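Fanconi-associated nuclease 1 homolog (Pseudomonas aeruginosa, PDB 5Y7Q) belongs to the Fanconi-associated nuclease 1 family and combines HTH, SAP and VRR-NUC regions in one nucleic-acid-bound chain. Local coordinates at residues A74-E78 / A79-L83; L254-L258 / E259-A263; V388-A391 / V392-H395; G460-D464 / G465-D469; Q560-E564 / R565-V569. All blocks are in the same frame, centred on the assembly; numbering follows the deposited sequence.

Interaction 1 (A74-E78 / A79-L83); sequences AELPE and ASQAL
Q81 has its CG anti to the carbonyl carbon (chi1 -73°) and an extended chain beyond it, which sends the carboxamide back along the chain, past L76 and as far as A74. L76 shows the same first torsion; its CB lies 3.6 Å from Q81 CG, while its CD2 branch meets S80 CB at 4.0 Å. The far end of Q81 brings NE2 to 4.0 Å from A74 CA and bonds to F73 O, in the last turns of the preceding helix. These groups bridge the short turn between helices 64-75 and 78-89 in the FAN1 HTH region, where P77 is at the N-cap position. P77 O accepts Q81 N at 3.1 Å with an N-H...O angle of 171°, and a weak bond from S80 N. E78 O takes A82 N at 2.9 Å. The ring of P77 places CG 3.3 Å from S80 OG, a hydroxyl that is hydrogen-bonded to A111 O. Toward helix 42-57, E78 OE2 forms a salt bridge with R48.

Interaction 2 (L254-L258 / E259-A263); sequences LGEPL and EELLA
E256 is where the segment 254-258 begins to touch the helix after it. Its side chain crosses that of E260 at about a right angle, with the carboxylate planes 76° apart and OE2 of E256 modelled 3.1 Å from OE2 of E260. If both acids are ionised, like charges lie close here; the salt bridge from E256 OE2 to R251 may offset part of their repulsion. E260 comes this near because its CG sits between the backbone N and the carbonyl carbon (chi1 52°), and an extended chain carries the acid back over the turn. The main chain of E256 also takes part, O lying 3.6 Å from L261 CD1. Next, P257 sets its CG 4.0 Å from E260 OE1, while its O receives two weak bonds, from E260 N and from L261 N at 3.4 Å. L258 follows with apolar contacts: CD2 to L261 CD1 at 3.7 Å and CB to L262 CD1 at 4.3 Å, and all three leucines also touch F286 of helix 273-292. L258 O accepts L262 N at 2.8 Å. Positive phi at G255, with two bonds back into the last turn of helix 236-253, defines a Schellman motif, and P257 occupies the N-cap position of helix 258-264: a tight turn joining two helices.

Interaction 3 (V388-A391 / V392-H395); sequences VEWA and VREH
Four consecutive i to i+4 bonds join 388-391 to 392-395: V392 N to V388 O (2.9 Å), R393 N to E389 O (2.9 Å), E394 N to W390 O and H395 N to A391 O (3.0 Å). They establish one regular alpha helix, 388-396, packed against the five-stranded mixed sheet. V388 and V392 face strands 538-545 and 569-577; A391, H395 and also V392 touch strand 374-380. On another side of the helix, R393 comes to the edge of the W390 indole, near the ring plane, with NE 4.1 Å from W390 CE3 and the ring and guanidinium planes 62° apart. The CG of R393 is anti to its own N (chi1 -162°), and bends at chi2 and chi3 fold the chain over toward E394. The indole also meets Y405 edge-to-face. R393 NH1 has its stronger partners in E397, through a salt bridge, and V403 O. R393 NH2 meets E394 OE2 in the guanidinium plane, a salt bridge whose hydrogen bond is weak at 3.2 Å.

Interaction 4 (G460-D464 / G465-D469); sequences GRLED and GSYRD
G465 meets R461 through the main chain, its C lying 4.1 Å from R461 O, within the loop between helix 452-460 and helix 467-478, in the VRR-NUC region. S466 comes next. Its hydroxyl stands between the backbone N and the carbonyl carbon (chi1 42°), from where OG gives a weak hydrogen bond to D464 OD2 at 2.9 Å; OG also lies 3.7 Å from R461 CB. Y467 carries the apolar part. The L462 side chain crosses it at about a right angle, and L462 CD2 sits over one face, 3.9 Å from the ring centroid and 23° off the normal, which fits a CH-pi contact. Both residues also touch L508, so these two side chains pack against helix 505-517; L462 touches L418 of helix 409-418 as well. D464 O lies in the ring plane at the edge of Y467, 4.0 Å from CD1, and R461 CB is 3.9 Å from Y467 CB. R468 then passes along the opposite face of the tyrosine, where its CG lies 3.9 Å above the ring plane. Its NE is bonded to L500 O, and the guanidinium face of R468 has Y467 CZ over its centre, 3.7 Å above the plane.

Interaction 5 (Q560-E564 / R565-V569); sequences QFCRE and REMPV
C562 O is gripped by two backbone N-H groups that arrive from opposite faces of its carbonyl plane. M567 N bonds to C562 O at 2.9 Å with a fairly straight N-H...O angle of 161°, whereas R565 N, 3.1 Å from C562 O, comes from well above the plane. R565 N also makes a weak bond to F561 O. The double acceptance lies where the chain leaves helix 553-564; E566, just beyond, has positive phi. R565 folds back over F561 through a bend at chi2 (92°). Its CD lies over the ring face, 4.0 Å from the F561 centroid, in a CH-pi contact, and F561 CE1 lies over the centre of the guanidinium, 3.4 Å above that plane. The two planes are 36° apart, so the groups overlap without being parallel. On the inner side C562 CB packs on V569 CG1 at 3.5 Å, and C562 SG approaches M567 SD at 3.9 Å. R563 NH1 reaches V569 CG2 at 4.0 Å. Helix 505-517 receives F561 on W511 and R514, and M567 on H507 and W511. P568, at the centre of an inverse gamma turn, bonds through its backbone to M541 of strand 538-545, and V569 starts strand 569-577 beside it.

In the fold
All five contacts are local and follow one another along the chain without overlap or touching. Interaction 1 lies in the HTH region, with its centre about 41 Å from that of interaction 2 and about 64 Å from that of interaction 5. Interaction 2 spans the loop after helix 236-253 and the start of helix 258-264. Interactions 3, 4 and 5 lie nearer one another: centre 5 is about 23 Å from both 3 and 4. Interactions 3 and 5 share the mixed sheet, the helix of 3 packing on strand 569-577, which 5 leads into. Interactions 4 and 5 share the VRR-NUC range and lean on helix 505-517. The nearest atoms of interactions 3 and 1 lie about 6 Å and about 9 Å from the bound nucleic acid, so two well-separated parts of the chain come near it.

Interaction 1 (A74-E78 / A79-L83)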
loop_
_atom_site.group_PDB
_atom_site.type_symbol
_atom_site.label_atom_id
_atom_site.label_comp_id
_atom_site.label_asym_id
_atom_site.label_seq_id
_atom_site.Cartn_x
_atom_site.Cartn_y
_atom_site.Cartn_z
ATOM N N ALA A 74 30.146 1.618 -15.345
ATOM C CA ALA A 74 31.227 2.524 -14.954
ATOM C C ALA A 74 32.149 2.877 -16.127
ATOM O O ALA A 74 32.745 3.965 -16.149
ATOM C CB ALA A 74 32.042 1.906 -13.823
ATOM N N GLU A 75 32.286 1.984 -17.106
ATOM C CA GLU A 75 33.124 2.326 -18.254
ATOM C C GLU A 75 32.479 3.317 -19.227
ATOM O O GLU A 75 33.182 3.891 -20.058
ATOM C CB GLU A 75 33.515 1.058 -19.019
ATOM C CG GLU A 75 34.099 -0.027 -18.136
ATOM C CD GLU A 75 35.194 0.495 -17.232
ATOM O OE1 GLU A 75 36.108 1.185 -17.740
ATOM O OE2 GLU A 75 35.129 0.226 -16.009
ATOM N N LEU A 76 31.178 3.539 -19.156
ATOM C CA LEU A 76 30.515 4.324 -20.186
ATOM C C LEU A 76 30.882 5.802 -20.092
ATOM O O LEU A 76 31.087 6.332 -18.997
ATOM C CB LEU A 76 29.007 4.181 -20.073
ATOM C CG LEU A 76 28.529 2.859 -20.641
ATOM C CD1 LEU A 76 27.143 2.579 -20.108
ATOM C CD2 LEU A 76 28.593 2.928 -22.165
ATOM N N PRO A 77 30.960 6.486 -21.230
ATOM C CA PRO A 77 31.054 7.947 -21.204
ATOM C C PRO A 77 29.811 8.540 -20.568
ATOM O O PRO A 77 28.727 7.957 -20.630
ATOM C CB PRO A 77 31.159 8.322 -22.686
ATOM C CG PRO A 77 30.546 7.162 -23.410
ATOM C CD PRO A 77 30.923 5.961 -22.604
ATOM N N GLU A 78 29.976 9.724 -19.974
ATOM C CA GLU A 78 28.923 10.298 -19.142
ATOM C C GLU A 78 27.596 10.370 -19.886
ATOM O O GLU A 78 26.554 9.983 -19.347
ATOM C CB GLU A 78 29.332 11.687 -18.652
ATOM C CG GLU A 78 28.640 12.125 -17.352
ATOM C CD GLU A 78 29.388 13.252 -16.641
ATOM O OE1 GLU A 78 29.763 14.240 -17.316
ATOM O OE2 GLU A 78 29.616 13.139 -15.413
ATOM N N ALA A 79 27.615 10.831 -21.140
ATOM C CA ALA A 79 26.360 11.028 -21.862
ATOM C C ALA A 79 25.621 9.711 -22.087
ATOM O O ALA A 79 24.383 9.672 -22.059
ATOM C CB ALA A 79 26.615 11.731 -23.189
ATOM N N SER A 80 26.349 8.618 -22.302
ATOM C CA SER A 80 25.661 7.347 -22.477
ATOM C C SER A 80 25.099 6.838 -21.159
ATOM O O SER A 80 23.979 6.303 -21.122
ATOM C CB SER A 80 26.595 6.325 -23.097
ATOM O OG SER A 80 27.298 6.927 -24.155
ATOM N N GLN A 81 25.855 6.989 -20.066
ATOM C CA GLN A 81 25.270 6.743 -18.747
ATOM C C GLN A 81 23.956 7.512 -18.576
ATOM O O GLN A 81 22.914 6.929 -18.240
ATOM C CB GLN A 81 26.264 7.134 -17.650
ATOM C CG GLN A 81 27.437 6.196 -17.471
ATOM C CD GLN A 81 28.346 6.624 -16.332
ATOM O OE1 GLN A 81 28.577 7.807 -16.139
ATOM N NE2 GLN A 81 28.871 5.663 -15.580
ATOM N N ALA A 82 23.989 8.824 -18.856
ATOM C CA ALA A 82 22.826 9.687 -18.652
ATOM C C ALA A 82 21.653 9.232 -19.496
ATOM O O ALA A 82 20.517 9.150 -19.012
ATOM C CB ALA A 82 23.174 11.133 -18.990
ATOM N N LEU A 83 21.914 8.928 -20.770
ATOM C CA LEU A 83 20.849 8.462 -21.644
ATOM C C LEU A 83 20.223 7.204 -21.091
ATOM O O LEU A 83 18.989 7.078 -21.050
ATOM C CB LEU A 83 21.377 8.214 -23.043
ATOM C CG LEU A 83 20.238 7.761 -23.941
ATOM C CD1 LEU A 83 19.177 8.864 -23.959
ATOM C CD2 LEU A 83 20.764 7.444 -25.351
#

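Interaction 2 (L254-L258 / E259-A263)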
loop_
_atom_site.group_PDB
_atom_site.type_symbol
_atom_site.label_atom_id
_atom_site.label_comp_id
_atom_site.label_asym_id
_atom_site.label_seq_id
_atom_site.Cartn_x
_atom_site.Cartn_y
_atom_site.Cartn_z
ATOM N N LEU A 254 -3.400 -9.773 -15.335
ATOM C CA LEU A 254 -3.655 -9.775 -16.775
ATOM C C LEU A 254 -4.688 -10.808 -17.224
ATOM O O LEU A 254 -4.936 -10.915 -18.428
ATOM C CB LEU A 254 -2.359 -10.002 -17.561
ATOM C CG LEU A 254 -1.359 -8.846 -17.652
ATOM C CD1 LEU A 254 -0.385 -9.085 -18.806
ATOM C CD2 LEU A 254 -2.065 -7.496 -17.779
ATOM N N GLY A 255 -5.295 -11.565 -16.309
ATOM C CA GLY A 255 -6.324 -12.517 -16.694
ATOM C C GLY A 255 -5.871 -13.940 -16.938
ATOM O O GLY A 255 -6.558 -14.681 -17.655
ATOM N N GLU A 256 -4.744 -14.348 -16.368
ATOM C CA GLU A 256 -4.211 -15.698 -16.517
ATOM C C GLU A 256 -5.011 -16.684 -15.660
ATOM O O GLU A 256 -5.360 -16.376 -14.516
ATOM C CB GLU A 256 -2.729 -15.718 -16.117
ATOM C CG GLU A 256 -1.935 -16.947 -16.560
ATOM C CD GLU A 256 -0.457 -16.647 -16.824
ATOM O OE1 GLU A 256 -0.148 -15.581 -17.417
ATOM O OE2 GLU A 256 0.391 -17.486 -16.441
ATOM N N PRO A 257 -5.318 -17.870 -16.185
ATOM C CA PRO A 257 -6.102 -18.839 -15.405
ATOM C C PRO A 257 -5.328 -19.350 -14.202
ATOM O O PRO A 257 -4.143 -19.675 -14.293
ATOM C CB PRO A 257 -6.369 -19.966 -16.405
ATOM C CG PRO A 257 -5.227 -19.862 -17.379
ATOM C CD PRO A 257 -4.955 -18.389 -17.511
ATOM N N LEU A 258 -6.016 -19.455 -13.072
ATOM C CA LEU A 258 -5.319 -19.874 -11.868
ATOM C C LEU A 258 -4.704 -21.256 -11.977
ATOM O O LEU A 258 -3.909 -21.601 -11.108
ATOM C CB LEU A 258 -6.255 -19.870 -10.663
ATOM C CG LEU A 258 -6.845 -18.529 -10.275
ATOM C CD1 LEU A 258 -7.857 -18.807 -9.222
ATOM C CD2 LEU A 258 -5.771 -17.586 -9.767
ATOM N N GLU A 259 -5.062 -22.067 -12.975
ATOM C CA GLU A 259 -4.527 -23.425 -13.024
ATOM C C GLU A 259 -3.007 -23.399 -13.124
ATOM O O GLU A 259 -2.297 -23.973 -12.282
ATOM C CB GLU A 259 -5.145 -24.201 -14.190
ATOM C CG GLU A 259 -4.612 -25.643 -14.336
ATOM C CD GLU A 259 -5.254 -26.437 -15.496
ATOM O OE1 GLU A 259 -6.357 -26.996 -15.302
ATOM O OE2 GLU A 259 -4.653 -26.510 -16.597
ATOM N N GLU A 260 -2.485 -22.685 -14.121
ATOM C CA GLU A 260 -1.037 -22.583 -14.268
ATOM C C GLU A 260 -0.434 -21.589 -13.281
ATOM O O GLU A 260 0.731 -21.743 -12.883
ATOM C CB GLU A 260 -0.674 -22.219 -15.716
ATOM C CG GLU A 260 -1.391 -21.001 -16.296
ATOM C CD GLU A 260 -1.144 -20.808 -17.805
ATOM O OE1 GLU A 260 -1.769 -21.529 -18.618
ATOM O OE2 GLU A 260 -0.333 -19.928 -18.178
ATOM N N LEU A 261 -1.205 -20.586 -12.856
ATOM C CA LEU A 261 -0.743 -19.710 -11.785
ATOM C C LEU A 261 -0.388 -20.513 -10.543
ATOM O O LEU A 261 0.715 -20.382 -10.001
ATOM C CB LEU A 261 -1.806 -18.666 -11.456
ATOM C CG LEU A 261 -1.901 -17.470 -12.394
ATOM C CD1 LEU A 261 -2.901 -16.478 -11.847
ATOM C CD2 LEU A 261 -0.546 -16.821 -12.573
ATOM N N LEU A 262 -1.309 -21.376 -10.098
ATOM C CA LEU A 262 -1.109 -22.169 -8.888
ATOM C C LEU A 262 -0.026 -23.209 -9.084
ATOM O O LEU A 262 0.762 -23.462 -8.161
ATOM C CB LEU A 262 -2.406 -22.860 -8.470
ATOM C CG LEU A 262 -3.552 -21.984 -7.996
ATOM C CD1 LEU A 262 -4.800 -22.843 -7.858
ATOM C CD2 LEU A 262 -3.169 -21.261 -6.694
ATOM N N ALA A 263 -0.003 -23.853 -10.263
ATOM C CA ALA A 263 1.108 -24.749 -10.589
ATOM C C ALA A 263 2.457 -24.061 -10.382
ATOM O O ALA A 263 3.401 -24.681 -9.872
ATOM C CB ALA A 263 0.983 -25.256 -12.031
#

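Interaction 3 (V388-A391 / V392-H395)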
loop_
_atom_site.group_PDB
_atom_site.type_symbol
_atom_site.label_atom_id
_atom_site.label_comp_id
_atom_site.label_asym_id
_atom_site.label_seq_id
_atom_site.Cartn_x
_atom_site.Cartn_y
_atom_site.Cartn_z
ATOM N N VAL A 388 -22.528 13.921 5.173
ATOM C CA VAL A 388 -23.279 14.063 6.423
ATOM C C VAL A 388 -22.363 14.363 7.615
ATOM O O VAL A 388 -22.767 15.061 8.559
ATOM C CB VAL A 388 -24.133 12.798 6.656
ATOM C CG1 VAL A 388 -23.255 11.611 7.018
ATOM C CG2 VAL A 388 -25.194 13.035 7.713
ATOM N N GLU A 389 -21.127 13.861 7.597
ATOM C CA GLU A 389 -20.219 14.087 8.719
ATOM C C GLU A 389 -19.947 15.577 8.926
ATOM O O GLU A 389 -19.942 16.062 10.066
ATOM C CB GLU A 389 -18.918 13.306 8.504
ATOM C CG GLU A 389 -19.090 11.770 8.528
ATOM C CD GLU A 389 -19.403 11.150 7.156
ATOM O OE1 GLU A 389 -18.971 11.722 6.120
ATOM O OE2 GLU A 389 -20.073 10.084 7.122
ATOM N N TRP A 390 -19.742 16.324 7.835
ATOM C CA TRP A 390 -19.604 17.772 7.949
ATOM C C TRP A 390 -20.857 18.399 8.533
ATOM O O TRP A 390 -20.774 19.407 9.249
ATOM C CB TRP A 390 -19.302 18.399 6.586
ATOM C CG TRP A 390 -18.009 17.947 5.997
ATOM C CD1 TRP A 390 -17.842 17.210 4.861
ATOM C CD2 TRP A 390 -16.693 18.184 6.522
ATOM N NE1 TRP A 390 -16.506 16.979 4.641
ATOM C CE2 TRP A 390 -15.777 17.562 5.645
ATOM C CE3 TRP A 390 -16.201 18.862 7.647
ATOM C CZ2 TRP A 390 -14.396 17.600 5.854
ATOM C CZ3 TRP A 390 -14.838 18.898 7.855
ATOM C CH2 TRP A 390 -13.945 18.269 6.957
ATOM N N ALA A 391 -22.023 17.824 8.237
ATOM C CA ALA A 391 -23.262 18.404 8.739
ATOM C C ALA A 391 -23.357 18.237 10.241
ATOM O O ALA A 391 -23.652 19.197 10.965
ATOM C CB ALA A 391 -24.478 17.774 8.056
ATOM N N VAL A 392 -23.119 17.021 10.732
ATOM C CA VAL A 392 -23.167 16.833 12.173
ATOM C C VAL A 392 -22.113 17.694 12.838
ATOM O O VAL A 392 -22.377 18.342 13.861
ATOM C CB VAL A 392 -22.998 15.355 12.552
ATOM C CG1 VAL A 392 -22.960 15.235 14.039
ATOM C CG2 VAL A 392 -24.143 14.540 12.014
ATOM N N ARG A 393 -20.914 17.750 12.247
ATOM C CA ARG A 393 -19.845 18.542 12.841
ATOM C C ARG A 393 -20.254 20.008 12.976
ATOM O O ARG A 393 -19.977 20.641 14.001
ATOM C CB ARG A 393 -18.570 18.407 12.017
ATOM C CG ARG A 393 -17.343 18.815 12.783
ATOM C CD ARG A 393 -16.382 19.504 11.876
ATOM N NE ARG A 393 -16.982 20.689 11.289
ATOM C CZ ARG A 393 -16.966 21.886 11.869
ATOM N NH1 ARG A 393 -16.382 22.042 13.054
ATOM N NH2 ARG A 393 -17.541 22.926 11.276
ATOM N N GLU A 394 -20.929 20.564 11.964
ATOM C CA GLU A 394 -21.422 21.936 12.081
ATOM C C GLU A 394 -22.464 22.044 13.179
ATOM O O GLU A 394 -22.440 22.975 13.992
ATOM C CB GLU A 394 -22.020 22.415 10.758
ATOM C CG GLU A 394 -20.996 22.862 9.723
ATOM C CD GLU A 394 -20.495 24.277 9.962
ATOM O OE1 GLU A 394 -21.132 25.006 10.759
ATOM O OE2 GLU A 394 -19.469 24.651 9.344
ATOM N N HIS A 395 -23.394 21.094 13.217
ATOM C CA HIS A 395 -24.522 21.217 14.133
ATOM C C HIS A 395 -24.068 21.126 15.589
ATOM O O HIS A 395 -24.602 21.823 16.459
ATOM C CB HIS A 395 -25.566 20.146 13.801
ATOM C CG HIS A 395 -26.685 20.068 14.784
ATOM N ND1 HIS A 395 -27.773 20.915 14.738
ATOM C CD2 HIS A 395 -26.887 19.247 15.843
ATOM C CE1 HIS A 395 -28.601 20.614 15.724
ATOM N NE2 HIS A 395 -28.086 19.607 16.411
#

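Interaction 4 (G460-D464 / G465-D469)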
loop_
_atom_site.group_PDB
_atom_site.type_symbol
_atom_site.label_atom_id
_atom_site.label_comp_id
_atom_site.label_asym_id
_atom_site.label_seq_id
_atom_site.Cartn_x
_atom_site.Cartn_y
_atom_site.Cartn_z
ATOM N N GLY A 460 5.310 5.196 29.359
ATOM C CA GLY A 460 5.463 5.590 30.743
ATOM C C GLY A 460 5.219 7.064 30.972
ATOM O O GLY A 460 4.618 7.439 31.979
ATOM N N ARG A 461 5.627 7.920 30.024
ATOM C CA ARG A 461 5.445 9.357 30.230
ATOM C C ARG A 461 3.982 9.732 30.445
ATOM O O ARG A 461 3.707 10.871 30.838
ATOM C CB ARG A 461 5.997 10.171 29.057
ATOM C CG ARG A 461 7.352 9.718 28.541
ATOM C CD ARG A 461 7.995 10.739 27.602
ATOM N NE ARG A 461 8.893 11.633 28.329
ATOM C CZ ARG A 461 9.838 12.378 27.763
ATOM N NH1 ARG A 461 10.019 12.341 26.443
ATOM N NH2 ARG A 461 10.608 13.157 28.522
ATOM N N LEU A 462 3.047 8.806 30.197
ATOM C CA LEU A 462 1.647 9.051 30.504
ATOM C C LEU A 462 1.354 9.009 32.008
ATOM O O LEU A 462 0.373 9.620 32.451
ATOM C CB LEU A 462 0.777 8.029 29.769
ATOM C CG LEU A 462 0.666 7.995 28.244
ATOM C CD1 LEU A 462 -0.023 6.714 27.806
ATOM C CD2 LEU A 462 -0.097 9.192 27.709
ATOM N N GLU A 463 2.176 8.304 32.801
ATOM C CA GLU A 463 1.935 8.159 34.239
ATOM C C GLU A 463 2.394 9.391 35.022
ATOM O O GLU A 463 1.707 9.828 35.956
ATOM C CB GLU A 463 2.621 6.888 34.757
ATOM C CG GLU A 463 2.501 5.678 33.805
ATOM C CD GLU A 463 1.051 5.225 33.531
ATOM O OE1 GLU A 463 0.476 4.561 34.416
ATOM O OE2 GLU A 463 0.491 5.504 32.439
ATOM N N ASP A 464 3.543 9.965 34.667
ATOM C CA ASP A 464 3.905 11.301 35.124
ATOM C C ASP A 464 3.223 12.333 34.228
ATOM O O ASP A 464 2.353 12.013 33.412
ATOM C CB ASP A 464 5.415 11.470 35.132
ATOM C CG ASP A 464 6.111 10.397 34.348
ATOM O OD1 ASP A 464 5.657 9.234 34.417
ATOM O OD2 ASP A 464 7.107 10.712 33.662
ATOM N N GLY A 465 3.596 13.605 34.375
ATOM C CA GLY A 465 2.977 14.617 33.536
ATOM C C GLY A 465 3.623 14.783 32.180
ATOM O O GLY A 465 2.984 15.307 31.257
ATOM N N SER A 466 4.854 14.287 32.034
ATOM C CA SER A 466 5.761 14.695 30.972
ATOM C C SER A 466 5.251 14.396 29.562
ATOM O O SER A 466 5.860 14.872 28.596
ATOM C CB SER A 466 7.100 14.006 31.197
ATOM O OG SER A 466 6.865 12.666 31.583
ATOM N N TYR A 467 4.165 13.634 29.409
ATOM C CA TYR A 467 3.775 13.213 28.071
ATOM C C TYR A 467 3.312 14.388 27.213
ATOM O O TYR A 467 3.593 14.425 26.008
ATOM C CB TYR A 467 2.708 12.121 28.142
ATOM C CG TYR A 467 1.303 12.583 28.460
ATOM C CD1 TYR A 467 0.873 12.750 29.787
ATOM C CD2 TYR A 467 0.385 12.808 27.439
ATOM C CE1 TYR A 467 -0.412 13.152 30.065
ATOM C CE2 TYR A 467 -0.897 13.214 27.709
ATOM C CZ TYR A 467 -1.292 13.389 29.024
ATOM O OH TYR A 467 -2.580 13.797 29.278
ATOM N N ARG A 468 2.617 15.361 27.806
ATOM C CA ARG A 468 2.210 16.545 27.052
ATOM C C ARG A 468 3.415 17.245 26.432
ATOM O O ARG A 468 3.490 17.416 25.207
ATOM C CB ARG A 468 1.453 17.515 27.956
ATOM C CG ARG A 468 0.182 16.955 28.505
ATOM C CD ARG A 468 -0.684 18.017 29.143
ATOM N NE ARG A 468 -1.946 17.402 29.505
ATOM C CZ ARG A 468 -2.120 16.671 30.600
ATOM N NH1 ARG A 468 -1.109 16.495 31.453
ATOM N NH2 ARG A 468 -3.307 16.124 30.848
ATOM N N ASP A 469 4.369 17.668 27.271
ATOM C CA ASP A 469 5.546 18.359 26.748
ATOM C C ASP A 469 6.257 17.509 25.704
ATOM O O ASP A 469 6.699 18.023 24.672
ATOM C CB ASP A 469 6.503 18.728 27.886
ATOM C CG ASP A 469 5.947 19.823 28.776
ATOM O OD1 ASP A 469 5.040 20.545 28.295
ATOM O OD2 ASP A 469 6.408 19.962 29.942
#

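Interaction 5 (Q560-E564 / R565-V569)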
loop_
_atom_site.group_PDB
_atom_site.type_symbol
_atom_site.label_atom_id
_atom_site.label_comp_id
_atom_site.label_asym_id
_atom_site.label_seq_id
_atom_site.Cartn_x
_atom_site.Cartn_y
_atom_site.Cartn_z
ATOM N N GLN A 560 -17.420 -1.306 21.482
ATOM C CA GLN A 560 -17.398 -2.241 22.597
ATOM C C GLN A 560 -16.233 -1.929 23.523
ATOM O O GLN A 560 -16.391 -1.848 24.746
ATOM C CB GLN A 560 -17.316 -3.675 22.070
ATOM C CG GLN A 560 -17.424 -4.758 23.144
ATOM C CD GLN A 560 -17.083 -6.156 22.615
ATOM O OE1 GLN A 560 -17.074 -6.392 21.403
ATOM N NE2 GLN A 560 -16.796 -7.084 23.529
ATOM N N PHE A 561 -15.060 -1.696 22.946
ATOM C CA PHE A 561 -13.881 -1.417 23.752
ATOM C C PHE A 561 -14.054 -0.138 24.555
ATOM O O PHE A 561 -13.727 -0.085 25.747
ATOM C CB PHE A 561 -12.654 -1.320 22.853
ATOM C CG PHE A 561 -11.412 -0.959 23.591
ATOM C CD1 PHE A 561 -10.679 -1.934 24.247
ATOM C CD2 PHE A 561 -10.980 0.357 23.651
ATOM C CE1 PHE A 561 -9.518 -1.609 24.938
ATOM C CE2 PHE A 561 -9.823 0.691 24.352
ATOM C CZ PHE A 561 -9.088 -0.293 24.993
ATOM N N CYS A 562 -14.567 0.908 23.910
ATOM C CA CYS A 562 -14.745 2.189 24.583
ATOM C C CYS A 562 -15.795 2.112 25.692
ATOM O O CYS A 562 -15.580 2.628 26.795
ATOM C CB CYS A 562 -15.121 3.260 23.563
ATOM S SG CYS A 562 -13.728 3.971 22.662
ATOM N N ARG A 563 -16.934 1.478 25.431
ATOM C CA ARG A 563 -17.951 1.445 26.471
ATOM C C ARG A 563 -17.713 0.336 27.483
ATOM O O ARG A 563 -18.523 0.183 28.395
ATOM C CB ARG A 563 -19.364 1.338 25.865
ATOM C CG ARG A 563 -19.847 -0.055 25.436
ATOM C CD ARG A 563 -21.267 0.011 24.821
ATOM N NE ARG A 563 -21.302 0.575 23.460
ATOM C CZ ARG A 563 -21.600 1.843 23.149
ATOM N NH1 ARG A 563 -21.905 2.728 24.096
ATOM N NH2 ARG A 563 -21.600 2.231 21.875
ATOM N N GLU A 564 -16.634 -0.440 27.359
ATOM C CA GLU A 564 -16.186 -1.250 28.491
ATOM C C GLU A 564 -15.220 -0.508 29.408
ATOM O O GLU A 564 -14.946 -0.981 30.517
ATOM C CB GLU A 564 -15.528 -2.541 28.002
ATOM C CG GLU A 564 -16.511 -3.559 27.443
ATOM C CD GLU A 564 -15.836 -4.639 26.610
ATOM O OE1 GLU A 564 -14.641 -4.477 26.261
ATOM O OE2 GLU A 564 -16.508 -5.650 26.305
ATOM N N ARG A 565 -14.688 0.625 28.957
ATOM C CA ARG A 565 -13.878 1.530 29.764
ATOM C C ARG A 565 -14.669 2.701 30.324
ATOM O O ARG A 565 -14.073 3.593 30.940
ATOM C CB ARG A 565 -12.717 2.088 28.937
ATOM C CG ARG A 565 -11.427 1.351 29.115
ATOM C CD ARG A 565 -11.322 0.281 28.095
ATOM N NE ARG A 565 -9.997 -0.303 28.137
ATOM C CZ ARG A 565 -9.757 -1.578 28.391
ATOM N NH1 ARG A 565 -10.778 -2.397 28.621
ATOM N NH2 ARG A 565 -8.500 -2.027 28.401
ATOM N N GLU A 566 -15.977 2.744 30.096
ATOM C CA GLU A 566 -16.763 3.955 30.324
ATOM C C GLU A 566 -16.054 5.150 29.680
ATOM O O GLU A 566 -15.770 6.171 30.310
ATOM C CB GLU A 566 -17.050 4.186 31.820
ATOM C CG GLU A 566 -17.970 3.129 32.495
ATOM C CD GLU A 566 -19.179 3.733 33.246
ATOM O OE1 GLU A 566 -19.357 4.974 33.226
ATOM O OE2 GLU A 566 -19.962 2.962 33.856
ATOM N N MET A 567 -15.719 4.980 28.432
ATOM C CA MET A 567 -15.317 6.104 27.614
ATOM C C MET A 567 -16.540 6.738 26.973
ATOM O O MET A 567 -17.520 6.052 26.659
ATOM C CB MET A 567 -14.349 5.663 26.521
ATOM C CG MET A 567 -12.918 5.574 26.990
ATOM S SD MET A 567 -11.990 4.302 26.132
ATOM C CE MET A 567 -10.489 4.289 27.113
ATOM N N PRO A 568 -16.484 8.025 26.804
ATOM C CA PRO A 568 -17.595 8.754 26.187
ATOM C C PRO A 568 -17.666 8.619 24.669
ATOM O O PRO A 568 -17.126 9.452 23.943
ATOM C CB PRO A 568 -17.315 10.200 26.608
ATOM C CG PRO A 568 -15.838 10.242 26.738
ATOM C CD PRO A 568 -15.462 8.927 27.346
ATOM N N VAL A 569 -18.310 7.571 24.174
ATOM C CA VAL A 569 -18.654 7.437 22.766
ATOM C C VAL A 569 -20.161 7.538 22.595
ATOM O O VAL A 569 -20.944 7.208 23.494
ATOM C CB VAL A 569 -18.168 6.095 22.211
ATOM C CG1 VAL A 569 -16.664 6.067 22.127
ATOM C CG2 VAL A 569 -18.695 4.972 23.109
#